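Local coordinates for Lmo0305 protein (Listeria monocytogenes, PDB 3PJ0) that is of unknown function but belongs to the beta-eliminating lyase family, fold type I proteins built around a covalently attached pyridoxal phosphate, at residues 93-98 / 148-153; 143-148 / 158-163; 180-185 / 190-195; 253-258 / 336-341. One frame throughout, in Å; residues are numbered along the deposited sequence.

Contact 1 (93-98 / 148-153)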
loop_
_atom_site.group_PDB
_atom_site.type_symbol
_atom_site.label_atom_id
_atom_site.label_comp_id
_atom_site.label_asym_id
_atom_site.label_seq_id
_atom_site.Cartn_x
_atom_site.Cartn_y
_atom_site.Cartn_z
ATOM N N ALA A 93 -6.266 -13.687 -21.195
ATOM C CA ALA A 93 -7.101 -14.840 -20.953
ATOM C C ALA A 93 -6.758 -15.512 -19.631
ATOM O O ALA A 93 -5.590 -15.635 -19.259
ATOM C CB ALA A 93 -7.004 -15.866 -22.133
ATOM N N TYR A 94 -7.790 -15.913 -18.914
ATOM C CA TYR A 94 -7.606 -16.603 -17.665
ATOM C C TYR A 94 -8.874 -17.344 -17.205
ATOM O O TYR A 94 -9.931 -17.212 -17.820
ATOM C CB TYR A 94 -7.111 -15.650 -16.594
ATOM C CG TYR A 94 -7.914 -14.363 -16.329
ATOM C CD1 TYR A 94 -9.299 -14.355 -16.227
ATOM C CD2 TYR A 94 -7.236 -13.145 -16.077
ATOM C CE1 TYR A 94 -9.998 -13.162 -15.922
ATOM C CE2 TYR A 94 -7.912 -11.984 -15.758
ATOM C CZ TYR A 94 -9.282 -11.978 -15.687
ATOM O OH TYR A 94 -9.921 -10.784 -15.373
ATOM N N HIS A 95 -8.752 -18.110 -16.121
ATOM C CA HIS A 95 -9.868 -18.852 -15.578
ATOM C C HIS A 95 -10.995 -17.867 -15.164
ATOM O O HIS A 95 -10.708 -16.763 -14.689
ATOM C CB HIS A 95 -9.403 -19.660 -14.355
ATOM C CG HIS A 95 -10.421 -20.636 -13.838
ATOM N ND1 HIS A 95 -11.406 -20.279 -12.952
ATOM C CD2 HIS A 95 -10.585 -21.963 -14.066
ATOM C CE1 HIS A 95 -12.156 -21.337 -12.675
ATOM N NE2 HIS A 95 -11.676 -22.374 -13.342
ATOM N N PRO A 96 -12.272 -18.250 -15.335
ATOM C CA PRO A 96 -13.412 -17.396 -14.941
ATOM C C PRO A 96 -13.381 -16.842 -13.478
ATOM O O PRO A 96 -13.928 -15.768 -13.195
ATOM C CB PRO A 96 -14.612 -18.352 -15.083
ATOM C CG PRO A 96 -14.216 -19.271 -16.143
ATOM C CD PRO A 96 -12.743 -19.504 -15.951
ATOM N N LEU A 97 -12.730 -17.574 -12.578
ATOM C CA LEU A 97 -12.680 -17.205 -11.165
ATOM C C LEU A 97 -11.320 -16.639 -10.780
ATOM O O LEU A 97 -10.946 -16.649 -9.586
ATOM C CB LEU A 97 -13.064 -18.398 -10.281
ATOM C CG LEU A 97 -14.422 -19.026 -10.577
ATOM C CD1 LEU A 97 -14.837 -20.088 -9.532
ATOM C CD2 LEU A 97 -15.468 -17.931 -10.647
ATOM N N SER A 98 -10.576 -16.131 -11.761
ATOM C CA SER A 98 -9.315 -15.463 -11.441
ATOM C C SER A 98 -9.576 -14.343 -10.438
ATOM O O SER A 98 -10.652 -13.743 -10.410
ATOM C CB SER A 98 -8.647 -14.876 -12.672
ATOM O OG SER A 98 -7.522 -14.078 -12.291
ATOM N N ARG A 148 -7.481 -21.737 -6.507
ATOM C CA ARG A 148 -8.106 -21.695 -5.180
ATOM C C ARG A 148 -9.632 -21.796 -5.135
ATOM O O ARG A 148 -10.167 -22.499 -4.286
ATOM C CB ARG A 148 -7.670 -20.420 -4.465
ATOM C CG ARG A 148 -8.256 -20.226 -3.064
ATOM C CD ARG A 148 -9.532 -19.347 -3.056
ATOM N NE ARG A 148 -9.855 -19.016 -1.677
ATOM C CZ ARG A 148 -10.523 -17.941 -1.231
ATOM N NH1 ARG A 148 -11.015 -17.025 -2.051
ATOM N NH2 ARG A 148 -10.702 -17.786 0.080
ATOM N N GLU A 149 -10.320 -21.103 -6.036
ATOM C CA GLU A 149 -11.789 -21.068 -5.998
ATOM C C GLU A 149 -12.446 -22.411 -6.303
ATOM O O GLU A 149 -13.627 -22.604 -6.012
ATOM C CB GLU A 149 -12.338 -19.985 -6.919
ATOM C CG GLU A 149 -11.883 -18.593 -6.531
ATOM C CD GLU A 149 -12.543 -18.007 -5.291
ATOM O OE1 GLU A 149 -13.665 -18.396 -4.933
ATOM O OE2 GLU A 149 -11.922 -17.102 -4.699
ATOM N N ILE A 150 -11.684 -23.347 -6.868
ATOM C CA ILE A 150 -12.228 -24.690 -7.128
ATOM C C ILE A 150 -11.587 -25.733 -6.181
ATOM O O ILE A 150 -11.561 -26.921 -6.444
ATOM C CB ILE A 150 -12.206 -25.077 -8.629
ATOM C CG1 ILE A 150 -10.796 -25.084 -9.212
ATOM C CG2 ILE A 150 -13.065 -24.124 -9.429
ATOM C CD1 ILE A 150 -10.763 -25.630 -10.624
ATOM N N GLY A 151 -11.069 -25.249 -5.069
ATOM C CA GLY A 151 -10.534 -26.110 -4.038
ATOM C C GLY A 151 -9.045 -26.261 -3.994
ATOM O O GLY A 151 -8.549 -27.023 -3.182
ATOM N N GLY A 152 -8.327 -25.537 -4.848
ATOM C CA GLY A 152 -6.874 -25.659 -4.900
ATOM C C GLY A 152 -6.511 -26.799 -5.841
ATOM O O GLY A 152 -5.827 -27.769 -5.444
ATOM N N GLN A 153 -6.973 -26.710 -7.080
ATOM C CA GLN A 153 -6.648 -27.756 -8.064
ATOM C C GLN A 153 -5.439 -27.376 -8.948
ATOM O O GLN A 153 -5.182 -26.178 -9.205
ATOM C CB GLN A 153 -7.871 -28.038 -8.942
ATOM C CG GLN A 153 -9.120 -28.591 -8.224
ATOM C CD GLN A 153 -10.232 -28.974 -9.190
ATOM O OE1 GLN A 153 -9.985 -29.600 -10.247
ATOM N NE2 GLN A 153 -11.465 -28.659 -8.817
#

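Contact 2 (143-148 / 158-163)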
loop_
_atom_site.group_PDB
_atom_site.type_symbol
_atom_site.label_atom_id
_atom_site.label_comp_id
_atom_site.label_asym_id
_atom_site.label_seq_id
_atom_site.Cartn_x
_atom_site.Cartn_y
_atom_site.Cartn_z
ATOM N N ILE A 143 -2.155 -17.884 -15.306
ATOM C CA ILE A 143 -2.418 -19.185 -14.681
ATOM C C ILE A 143 -2.263 -19.031 -13.162
ATOM O O ILE A 143 -1.311 -18.438 -12.677
ATOM C CB ILE A 143 -1.387 -20.249 -15.163
ATOM C CG1 ILE A 143 -1.381 -20.361 -16.689
ATOM C CG2 ILE A 143 -1.575 -21.558 -14.439
ATOM C CD1 ILE A 143 -2.710 -20.792 -17.329
ATOM N N GLU A 144 -3.215 -19.566 -12.409
ATOM C CA GLU A 144 -3.177 -19.517 -10.930
ATOM C C GLU A 144 -2.899 -20.942 -10.408
ATOM O O GLU A 144 -3.708 -21.841 -10.626
ATOM C CB GLU A 144 -4.521 -19.003 -10.399
ATOM C CG GLU A 144 -4.577 -18.840 -8.900
ATOM C CD GLU A 144 -5.988 -18.547 -8.373
ATOM O OE1 GLU A 144 -6.702 -17.677 -8.945
ATOM O OE2 GLU A 144 -6.348 -19.197 -7.383
ATOM N N LEU A 145 -1.735 -21.133 -9.770
ATOM C CA LEU A 145 -1.321 -22.429 -9.230
ATOM C C LEU A 145 -1.330 -22.350 -7.699
ATOM O O LEU A 145 -0.560 -21.588 -7.115
ATOM C CB LEU A 145 0.087 -22.815 -9.698
ATOM C CG LEU A 145 0.363 -22.880 -11.179
ATOM C CD1 LEU A 145 1.842 -23.117 -11.494
ATOM C CD2 LEU A 145 -0.494 -23.965 -11.839
ATOM N N PRO A 146 -2.255 -23.069 -7.047
ATOM C CA PRO A 146 -3.324 -23.890 -7.561
ATOM C C PRO A 146 -4.536 -23.009 -7.770
ATOM O O PRO A 146 -4.479 -21.844 -7.369
ATOM C CB PRO A 146 -3.559 -24.873 -6.422
ATOM C CG PRO A 146 -3.339 -24.070 -5.221
ATOM C CD PRO A 146 -2.290 -23.025 -5.574
ATOM N N GLN A 147 -5.622 -23.537 -8.331
ATOM C CA GLN A 147 -6.825 -22.737 -8.582
ATOM C C GLN A 147 -7.666 -22.761 -7.322
ATOM O O GLN A 147 -8.448 -23.688 -7.082
ATOM C CB GLN A 147 -7.621 -23.266 -9.781
ATOM C CG GLN A 147 -8.670 -22.281 -10.265
ATOM C CD GLN A 147 -8.078 -21.186 -11.158
ATOM O OE1 GLN A 147 -7.484 -21.487 -12.187
ATOM N NE2 GLN A 147 -8.229 -19.915 -10.759
ATOM N N ARG A 148 -7.481 -21.737 -6.507
ATOM C CA ARG A 148 -8.106 -21.695 -5.180
ATOM C C ARG A 148 -9.632 -21.796 -5.135
ATOM O O ARG A 148 -10.167 -22.499 -4.286
ATOM C CB ARG A 148 -7.670 -20.420 -4.465
ATOM C CG ARG A 148 -8.256 -20.226 -3.064
ATOM C CD ARG A 148 -9.532 -19.347 -3.056
ATOM N NE ARG A 148 -9.855 -19.016 -1.677
ATOM C CZ ARG A 148 -10.523 -17.941 -1.231
ATOM N NH1 ARG A 148 -11.015 -17.025 -2.051
ATOM N NH2 ARG A 148 -10.702 -17.786 0.080
ATOM N N GLU A 158 3.371 -31.756 -16.515
ATOM C CA GLU A 158 3.600 -31.901 -17.961
ATOM C C GLU A 158 2.622 -31.073 -18.794
ATOM O O GLU A 158 2.934 -30.649 -19.905
ATOM C CB GLU A 158 3.556 -33.369 -18.386
ATOM C CG GLU A 158 4.682 -34.216 -17.789
ATOM C CD GLU A 158 4.479 -34.552 -16.315
ATOM O OE1 GLU A 158 3.360 -34.341 -15.796
ATOM O OE2 GLU A 158 5.441 -35.003 -15.675
ATOM N N GLU A 159 1.416 -30.850 -18.274
ATOM C CA GLU A 159 0.437 -30.048 -18.988
ATOM C C GLU A 159 0.772 -28.552 -18.886
ATOM O O GLU A 159 0.471 -27.762 -19.793
ATOM C CB GLU A 159 -0.975 -30.366 -18.488
ATOM C CG GLU A 159 -1.410 -31.809 -18.750
ATOM C CD GLU A 159 -1.503 -32.206 -20.241
ATOM O OE1 GLU A 159 -1.489 -31.323 -21.126
ATOM O OE2 GLU A 159 -1.634 -33.421 -20.513
ATOM N N LEU A 160 1.387 -28.150 -17.776
ATOM C CA LEU A 160 1.830 -26.773 -17.614
ATOM C C LEU A 160 2.981 -26.553 -18.600
ATOM O O LEU A 160 3.043 -25.535 -19.253
ATOM C CB LEU A 160 2.233 -26.556 -16.146
ATOM C CG LEU A 160 2.505 -25.156 -15.612
ATOM C CD1 LEU A 160 1.300 -24.246 -15.825
ATOM C CD2 LEU A 160 2.843 -25.264 -14.130
ATOM N N GLU A 161 3.856 -27.546 -18.751
ATOM C CA GLU A 161 4.945 -27.454 -19.737
ATOM C C GLU A 161 4.383 -27.251 -21.149
ATOM O O GLU A 161 4.822 -26.390 -21.903
ATOM C CB GLU A 161 5.829 -28.703 -19.696
ATOM C CG GLU A 161 6.636 -28.834 -18.407
ATOM C CD GLU A 161 7.414 -30.144 -18.302
ATOM O OE1 GLU A 161 6.952 -31.175 -18.832
ATOM O OE2 GLU A 161 8.505 -30.142 -17.687
ATOM N N LYS A 162 3.384 -28.033 -21.499
ATOM C CA LYS A 162 2.762 -27.926 -22.827
ATOM C C LYS A 162 2.089 -26.548 -23.031
ATOM O O LYS A 162 2.099 -25.977 -24.132
ATOM C CB LYS A 162 1.811 -29.110 -23.040
ATOM C CG LYS A 162 2.571 -30.426 -23.111
ATOM C CD LYS A 162 1.696 -31.662 -23.092
ATOM C CE LYS A 162 2.592 -32.903 -23.248
ATOM N NZ LYS A 162 1.893 -34.191 -22.947
ATOM N N ILE A 163 1.480 -26.012 -21.981
ATOM C CA ILE A 163 0.859 -24.684 -22.073
ATOM C C ILE A 163 1.932 -23.621 -22.329
ATOM O O ILE A 163 1.759 -22.728 -23.168
ATOM C CB ILE A 163 0.051 -24.374 -20.794
ATOM C CG1 ILE A 163 -1.271 -25.148 -20.835
ATOM C CG2 ILE A 163 -0.164 -22.875 -20.670
ATOM C CD1 ILE A 163 -2.124 -24.995 -19.581
#

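Contact 3 (180-185 / 190-195)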
loop_
_atom_site.group_PDB
_atom_site.type_symbol
_atom_site.label_atom_id
_atom_site.label_comp_id
_atom_site.label_asym_id
_atom_site.label_seq_id
_atom_site.Cartn_x
_atom_site.Cartn_y
_atom_site.Cartn_z
ATOM N N ARG A 180 -0.232 -18.620 -4.006
ATOM C CA ARG A 180 -0.018 -19.851 -3.213
ATOM C C ARG A 180 1.050 -20.743 -3.834
ATOM O O ARG A 180 0.980 -21.973 -3.783
ATOM C CB ARG A 180 -1.336 -20.613 -3.063
ATOM C CG ARG A 180 -2.380 -19.874 -2.200
ATOM C CD ARG A 180 -3.784 -20.496 -2.241
ATOM N NE ARG A 180 -4.674 -19.690 -1.393
ATOM C CZ ARG A 180 -5.240 -18.542 -1.761
ATOM N NH1 ARG A 180 -5.081 -18.044 -2.989
ATOM N NH2 ARG A 180 -5.997 -17.883 -0.900
ATOM N N LEU A 181 2.059 -20.122 -4.449
ATOM C CA LEU A 181 3.140 -20.919 -5.047
ATOM C C LEU A 181 3.907 -21.811 -4.066
ATOM O O LEU A 181 4.227 -22.964 -4.378
ATOM C CB LEU A 181 4.166 -20.008 -5.724
ATOM C CG LEU A 181 5.391 -20.709 -6.335
ATOM C CD1 LEU A 181 4.991 -21.682 -7.495
ATOM C CD2 LEU A 181 6.364 -19.622 -6.812
ATOM N N TRP A 182 4.245 -21.272 -2.914
ATOM C CA TRP A 182 5.076 -21.972 -1.949
ATOM C C TRP A 182 4.427 -23.300 -1.531
ATOM O O TRP A 182 5.095 -24.307 -1.339
ATOM C CB TRP A 182 5.312 -21.112 -0.709
ATOM C CG TRP A 182 5.657 -19.643 -1.009
ATOM C CD1 TRP A 182 4.888 -18.565 -0.685
ATOM C CD2 TRP A 182 6.813 -19.114 -1.673
ATOM N NE1 TRP A 182 5.496 -17.399 -1.073
ATOM C CE2 TRP A 182 6.667 -17.702 -1.702
ATOM C CE3 TRP A 182 7.949 -19.682 -2.256
ATOM C CZ2 TRP A 182 7.619 -16.851 -2.302
ATOM C CZ3 TRP A 182 8.889 -18.842 -2.837
ATOM C CH2 TRP A 182 8.719 -17.436 -2.840
ATOM N N GLU A 183 3.105 -23.270 -1.438
ATOM C CA GLU A 183 2.326 -24.416 -1.011
ATOM C C GLU A 183 2.276 -25.591 -1.989
ATOM O O GLU A 183 1.889 -26.696 -1.578
ATOM C CB GLU A 183 0.877 -23.975 -0.741
ATOM C CG GLU A 183 0.680 -22.979 0.372
ATOM C CD GLU A 183 0.714 -21.513 -0.027
ATOM O OE1 GLU A 183 1.670 -21.081 -0.686
ATOM O OE2 GLU A 183 -0.211 -20.778 0.403
ATOM N N ILE A 184 2.610 -25.365 -3.268
ATOM C CA ILE A 184 2.525 -26.429 -4.289
ATOM C C ILE A 184 3.844 -27.152 -4.636
ATOM O O ILE A 184 3.830 -28.185 -5.299
ATOM C CB ILE A 184 1.855 -25.909 -5.600
ATOM C CG1 ILE A 184 2.768 -24.960 -6.403
ATOM C CG2 ILE A 184 0.524 -25.247 -5.294
ATOM C CD1 ILE A 184 2.183 -24.480 -7.695
ATOM N N THR A 185 4.979 -26.659 -4.168
ATOM C CA THR A 185 6.250 -27.324 -4.504
ATOM C C THR A 185 6.312 -28.767 -3.978
ATOM O O THR A 185 6.818 -29.642 -4.663
ATOM C CB THR A 185 7.486 -26.492 -4.115
ATOM O OG1 THR A 185 7.602 -26.395 -2.698
ATOM C CG2 THR A 185 7.400 -25.098 -4.716
ATOM N N LYS A 190 8.960 -30.027 -7.530
ATOM C CA LYS A 190 9.677 -29.009 -8.327
ATOM C C LYS A 190 9.996 -27.830 -7.429
ATOM O O LYS A 190 9.210 -27.494 -6.552
ATOM C CB LYS A 190 8.816 -28.509 -9.505
ATOM C CG LYS A 190 8.471 -29.591 -10.536
ATOM C CD LYS A 190 9.620 -29.940 -11.461
ATOM C CE LYS A 190 9.279 -31.114 -12.336
ATOM N NZ LYS A 190 10.262 -31.305 -13.448
ATOM N N SER A 191 11.136 -27.175 -7.636
ATOM C CA SER A 191 11.435 -25.968 -6.862
ATOM C C SER A 191 10.604 -24.787 -7.387
ATOM O O SER A 191 10.093 -24.828 -8.506
ATOM C CB SER A 191 12.889 -25.575 -6.999
ATOM O OG SER A 191 13.174 -25.286 -8.348
ATOM N N ALA A 192 10.544 -23.719 -6.596
ATOM C CA ALA A 192 9.884 -22.491 -7.010
ATOM C C ALA A 192 10.476 -22.021 -8.334
ATOM O O ALA A 192 9.731 -21.615 -9.224
ATOM C CB ALA A 192 10.019 -21.426 -5.949
ATOM N N GLU A 193 11.800 -22.084 -8.462
ATOM C CA GLU A 193 12.501 -21.694 -9.688
ATOM C C GLU A 193 12.044 -22.518 -10.887
ATOM O O GLU A 193 11.795 -21.979 -11.967
ATOM C CB GLU A 193 14.023 -21.813 -9.506
ATOM C CG GLU A 193 14.814 -21.510 -10.750
ATOM C CD GLU A 193 16.325 -21.420 -10.515
ATOM O OE1 GLU A 193 16.808 -21.780 -9.425
ATOM O OE2 GLU A 193 17.027 -20.988 -11.450
ATOM N N GLU A 194 11.955 -23.830 -10.710
ATOM C CA GLU A 194 11.533 -24.717 -11.801
ATOM C C GLU A 194 10.148 -24.373 -12.305
ATOM O O GLU A 194 9.943 -24.268 -13.507
ATOM C CB GLU A 194 11.578 -26.188 -11.387
ATOM C CG GLU A 194 12.963 -26.750 -11.351
ATOM C CD GLU A 194 12.979 -28.217 -10.995
ATOM O OE1 GLU A 194 12.747 -28.552 -9.809
ATOM O OE2 GLU A 194 13.193 -29.030 -11.905
ATOM N N ILE A 195 9.209 -24.156 -11.386
ATOM C CA ILE A 195 7.840 -23.806 -11.751
ATOM C C ILE A 195 7.808 -22.440 -12.457
ATOM O O ILE A 195 7.203 -22.288 -13.521
ATOM C CB ILE A 195 6.921 -23.793 -10.485
ATOM C CG1 ILE A 195 6.822 -25.195 -9.875
ATOM C CG2 ILE A 195 5.483 -23.323 -10.784
ATOM C CD1 ILE A 195 6.234 -25.182 -8.443
#

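Contact 4 (253-258 / 336-341)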
loop_
_atom_site.group_PDB
_atom_site.type_symbol
_atom_site.label_atom_id
_atom_site.label_comp_id
_atom_site.label_asym_id
_atom_site.label_seq_id
_atom_site.Cartn_x
_atom_site.Cartn_y
_atom_site.Cartn_z
ATOM N N PHE A 253 8.516 -15.754 6.078
ATOM C CA PHE A 253 9.024 -16.636 5.004
ATOM C C PHE A 253 10.064 -17.619 5.586
ATOM O O PHE A 253 9.996 -18.837 5.374
ATOM C CB PHE A 253 9.643 -15.816 3.861
ATOM C CG PHE A 253 10.128 -16.638 2.736
ATOM C CD1 PHE A 253 9.276 -17.033 1.742
ATOM C CD2 PHE A 253 11.447 -17.044 2.679
ATOM C CE1 PHE A 253 9.738 -17.872 0.683
ATOM C CE2 PHE A 253 11.921 -17.860 1.611
ATOM C CZ PHE A 253 11.043 -18.253 0.620
ATOM N N GLU A 254 11.020 -17.106 6.365
ATOM C CA GLU A 254 12.061 -17.986 6.894
ATOM C C GLU A 254 11.502 -18.939 7.946
ATOM O O GLU A 254 11.927 -20.097 8.037
ATOM C CB GLU A 254 13.258 -17.183 7.425
ATOM C CG GLU A 254 14.076 -16.516 6.353
ATOM C CD GLU A 254 14.777 -17.521 5.438
ATOM O OE1 GLU A 254 15.228 -18.565 5.939
ATOM O OE2 GLU A 254 14.880 -17.257 4.230
ATOM N N LYS A 255 10.513 -18.466 8.704
ATOM C CA LYS A 255 9.886 -19.281 9.725
ATOM C C LYS A 255 9.078 -20.409 9.151
ATOM O O LYS A 255 9.105 -21.482 9.703
ATOM C CB LYS A 255 8.948 -18.436 10.583
ATOM C CG LYS A 255 8.168 -19.205 11.664
ATOM C CD LYS A 255 7.235 -18.202 12.375
ATOM C CE LYS A 255 6.288 -18.853 13.326
ATOM N NZ LYS A 255 6.953 -19.379 14.580
ATOM N N ARG A 256 8.380 -20.193 8.029
ATOM C CA ARG A 256 7.438 -21.201 7.538
ATOM C C ARG A 256 7.703 -21.867 6.191
ATOM O O ARG A 256 7.070 -22.875 5.902
ATOM C CB ARG A 256 6.028 -20.628 7.547
ATOM C CG ARG A 256 5.566 -20.146 8.927
ATOM C CD ARG A 256 4.072 -19.879 8.975
ATOM N NE ARG A 256 3.610 -19.524 10.318
ATOM C CZ ARG A 256 3.120 -18.345 10.702
ATOM N NH1 ARG A 256 2.959 -17.333 9.850
ATOM N NH2 ARG A 256 2.717 -18.206 11.966
ATOM N N ILE A 257 8.617 -21.334 5.380
ATOM C CA ILE A 257 8.883 -21.936 4.069
ATOM C C ILE A 257 9.263 -23.433 4.200
ATOM O O ILE A 257 8.827 -24.276 3.387
ATOM C CB ILE A 257 9.930 -21.133 3.254
ATOM C CG1 ILE A 257 9.964 -21.602 1.774
ATOM C CG2 ILE A 257 11.353 -21.274 3.868
ATOM C CD1 ILE A 257 8.606 -21.571 1.049
ATOM N N GLY A 258 10.006 -23.801 5.245
ATOM C CA GLY A 258 10.387 -25.187 5.433
ATOM C C GLY A 258 9.261 -26.122 5.869
ATOM O O GLY A 258 9.478 -27.346 5.992
ATOM N N VAL A 336 -4.437 -25.388 5.646
ATOM C CA VAL A 336 -3.626 -25.835 6.786
ATOM C C VAL A 336 -2.408 -24.938 6.982
ATOM O O VAL A 336 -1.746 -24.523 6.017
ATOM C CB VAL A 336 -3.207 -27.314 6.665
ATOM C CG1 VAL A 336 -2.279 -27.739 7.830
ATOM C CG2 VAL A 336 -4.425 -28.212 6.675
ATOM N N GLY A 337 -2.130 -24.635 8.239
ATOM C CA GLY A 337 -1.019 -23.792 8.641
ATOM C C GLY A 337 -0.529 -24.247 9.998
ATOM O O GLY A 337 -0.667 -25.435 10.348
ATOM N N ASP A 338 0.003 -23.319 10.793
ATOM C CA ASP A 338 0.581 -23.697 12.111
ATOM C C ASP A 338 -0.462 -24.100 13.162
ATOM O O ASP A 338 -0.151 -24.840 14.098
ATOM C CB ASP A 338 1.441 -22.570 12.721
ATOM C CG ASP A 338 2.785 -22.364 12.039
ATOM O OD1 ASP A 338 3.231 -23.161 11.187
ATOM O OD2 ASP A 338 3.407 -21.343 12.368
ATOM N N ALA A 339 -1.693 -23.611 13.036
ATOM C CA ALA A 339 -2.732 -23.936 14.027
ATOM C C ALA A 339 -3.025 -25.442 14.096
ATOM O O ALA A 339 -3.208 -25.998 15.179
ATOM C CB ALA A 339 -4.035 -23.158 13.723
ATOM N N PHE A 340 -3.019 -26.111 12.953
ATOM C CA PHE A 340 -3.354 -27.550 12.935
ATOM C C PHE A 340 -2.501 -28.394 13.900
ATOM O O PHE A 340 -3.033 -29.227 14.631
ATOM C CB PHE A 340 -3.311 -28.133 11.516
ATOM C CG PHE A 340 -3.679 -29.593 11.467
ATOM C CD1 PHE A 340 -5.005 -29.987 11.555
ATOM C CD2 PHE A 340 -2.699 -30.571 11.383
ATOM C CE1 PHE A 340 -5.352 -31.346 11.562
ATOM C CE2 PHE A 340 -3.041 -31.950 11.389
ATOM C CZ PHE A 340 -4.361 -32.327 11.467
ATOM N N ALA A 341 -1.199 -28.116 13.939
ATOM C CA ALA A 341 -0.283 -28.895 14.764
ATOM C C ALA A 341 -0.468 -28.659 16.261
ATOM O O ALA A 341 0.049 -29.443 17.059
ATOM C CB ALA A 341 1.169 -28.645 14.356
#

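Contact 1 (93-98 / 148-153)
Leu97 and Glu149 carry the apolar part of this contact, which joins two loops that follow the neighbouring parallel strands 91-94 and 140-144. Leu97 CD1 lies 3.6 Å from Glu149 CB, and Leu97 CB sits beside Glu149 CB and CG, so the leucine packs on the aliphatic root of the glutamate. Beyond this pair Leu97 CD1 reaches Ile150 CG2 at 4.4 Å, while Ile150 CD1 approaches the His95 ring at a slant, 4.3 Å from NE2.

The polar bonds all stay within each loop or lead elsewhere. A type I turn runs from His95 to Ser98, and Leu97 N donates to His95 ND1 (3.0 Å, 164°); with NE2 bonded to Gln124 O, the imidazole is held at both nitrogens. A bend at chi2 (-74°) keeps the Glu149 carboxylate out of the apolar contact. There OE2 takes a salt bridge from Arg148 NH1 (2.8 Å), from above the carboxylate plane, and also bonds His103 NE2. Within 148-153, Gln153 NE2 donates to Ile150 O (2.9 Å), which lies 7° out of the plane of its amide. Gly151 and Gly152 adopt positive phi values, and Gly152 and Gln153 face Gln147 in a G1 beta bulge.

Glu149 thus divides its work, so the loops can pack through its methylene groups while its carboxylate keeps polar partners in Arg148 and His103.

Contact 2 (143-148 / 158-163)
No flat group enters the meeting of Ile143 and Leu145 with Leu160, so there are no ring faces or edges to match: the nearest atoms on both sides are methyls. The motif is a beta-alpha-beta unit, in which strand 140-144 leads through helix 157-170 to the parallel neighbouring strand 173-178, and these residues pack the helix against the first strand and the turn after it.

Leucine and isoleucine suit the place because their branches fill a buried interface crossed by no hydrogen bond. Leu160 points its two methyls at different residues. CD2 meets Leu145 CD1 tip to tip at 3.5 Å, whereas CD1 lies 4.2 Å from Ile143 CG2, the two side chains running past each other in opposite senses. On the helix, chi1 of -169° carries Leu160 CG away from its own backbone N and out toward the strand. Two conformers of Leu160 are deposited and these distances belong to one of them, so the exact fit of its methyls is less certain than the packing as a whole. Ile163, one turn on, also faces the strand and continues the apolar surface onto Leu174, Ile128 and Ile131.

Beyond Leu145 the chain leaves the sheet through a cis peptide before Pro146, whose ring rests on Arg180 and Ile184. The turn is held by the side chain of Glu144, the last residue of the strand: Glu144 OE2 accepts from Arg148 N at 2.9 Å, the N-H coming in 35° above the carboxylate plane.

Contact 3 (180-185 / 190-195)
Thr185 and Lys190 bring their CA atoms to 5.4 Å as the chain doubles back from a turn with helical backbone angles, residues 181-184, through the short helix 185-188 to the start of helix 192-196. The tightest approach is Thr185 CB to Lys190 O, 3.1 Å. A chi1 of 68° sets the Thr185 methyl CG2 anti to the carbonyl carbon, where it faces Ile195 with 3.9 Å between CG2 and Ile195 CD1. Ile195 is the apolar centre: its CG2 touches Leu181 CD1 at 3.7 Å as the side chains slide past each other, and its CD1 also reaches Ile184 CG1. Small Ala192 leaves room for larger neighbours, its CB lying 4.2 Å from both Leu181 CD2 and Trp182 CZ3.

These residues belong to the connection between the parallel strands 173-178 and 201-205 of the central sheet in a fold type I protein. Just before the turn, Arg180 NH1 bonds O3 of the pyridoxal phosphate-modified Lys208, while Trp182 anchors its indole through NE1 to Ser205 O.

Helix 192-196 opens with a capping box. Ser191 OG accepts from Glu194 N at 3.0 Å, and Ser191 N returns a bond of 3.0 Å to Glu194 OE1, on the anti side of the carboxylate, 21° out of its plane.

Contact 4 (253-258 / 336-341)
Arg256 and Asp338 form the salt bridge that spans this contact, and nearly every polar atom of the pair has a partner. Arg256 NE donates to Asp338 OD2 at 2.7 Å and an almost straight 167°, while NH2 adds a weak bond of 3.2 Å to the same oxygen. OD2 sits at the edge of the guanidinium, near its plane, yet the NE-H comes from above the carboxylate, the two planes being 65° apart. Both bonds therefore fall on a single oxygen, OD2, which leaves OD1 for Lys259 NZ and Tyr263 OH.

The third guanidinium nitrogen, NH1, bonds Ile210 O. An extended chain from CG to NE lets arginine span the gap from the helix. Asp338 N in turn donates to Asn20 OD1. Lys255 takes a lesser part: its CE comes 3.9 Å from Asp338 OD2, but NZ stays 4.6 Å from that oxygen, perhaps adding some electrostatic support; NZ also has a long, weak ion pair with Glu30.

Through Arg256, helix 243-256 is tied both to the chain just beyond cofactor-bearing Lys208 and to the loop after strand 329-335 of the antiparallel sheet, consistent with the junction of large and C-terminal domains in fold type I proteins.

How the contacts relate
Contact 2 is the fully buried one, purely apolar, holding helix 157-170 against the central sheet. Contacts 1 and 3 are partly buried and flank it: contact 1 shares Arg148 with it and extends to the adjacent strand 91-94, while contact 3 packs Ile184 against Leu145. Both mix methyl packing with polar bonds kept inside a segment or sent to other parts of the chain. Contact 4, also partly buried, differs most, since a charged pair spans it and joins elements far apart in sequence. It touches contact 3 through Phe253 and Ile257 on Trp182, but lies about 24 Å, centre to centre, from contacts 1 and 2.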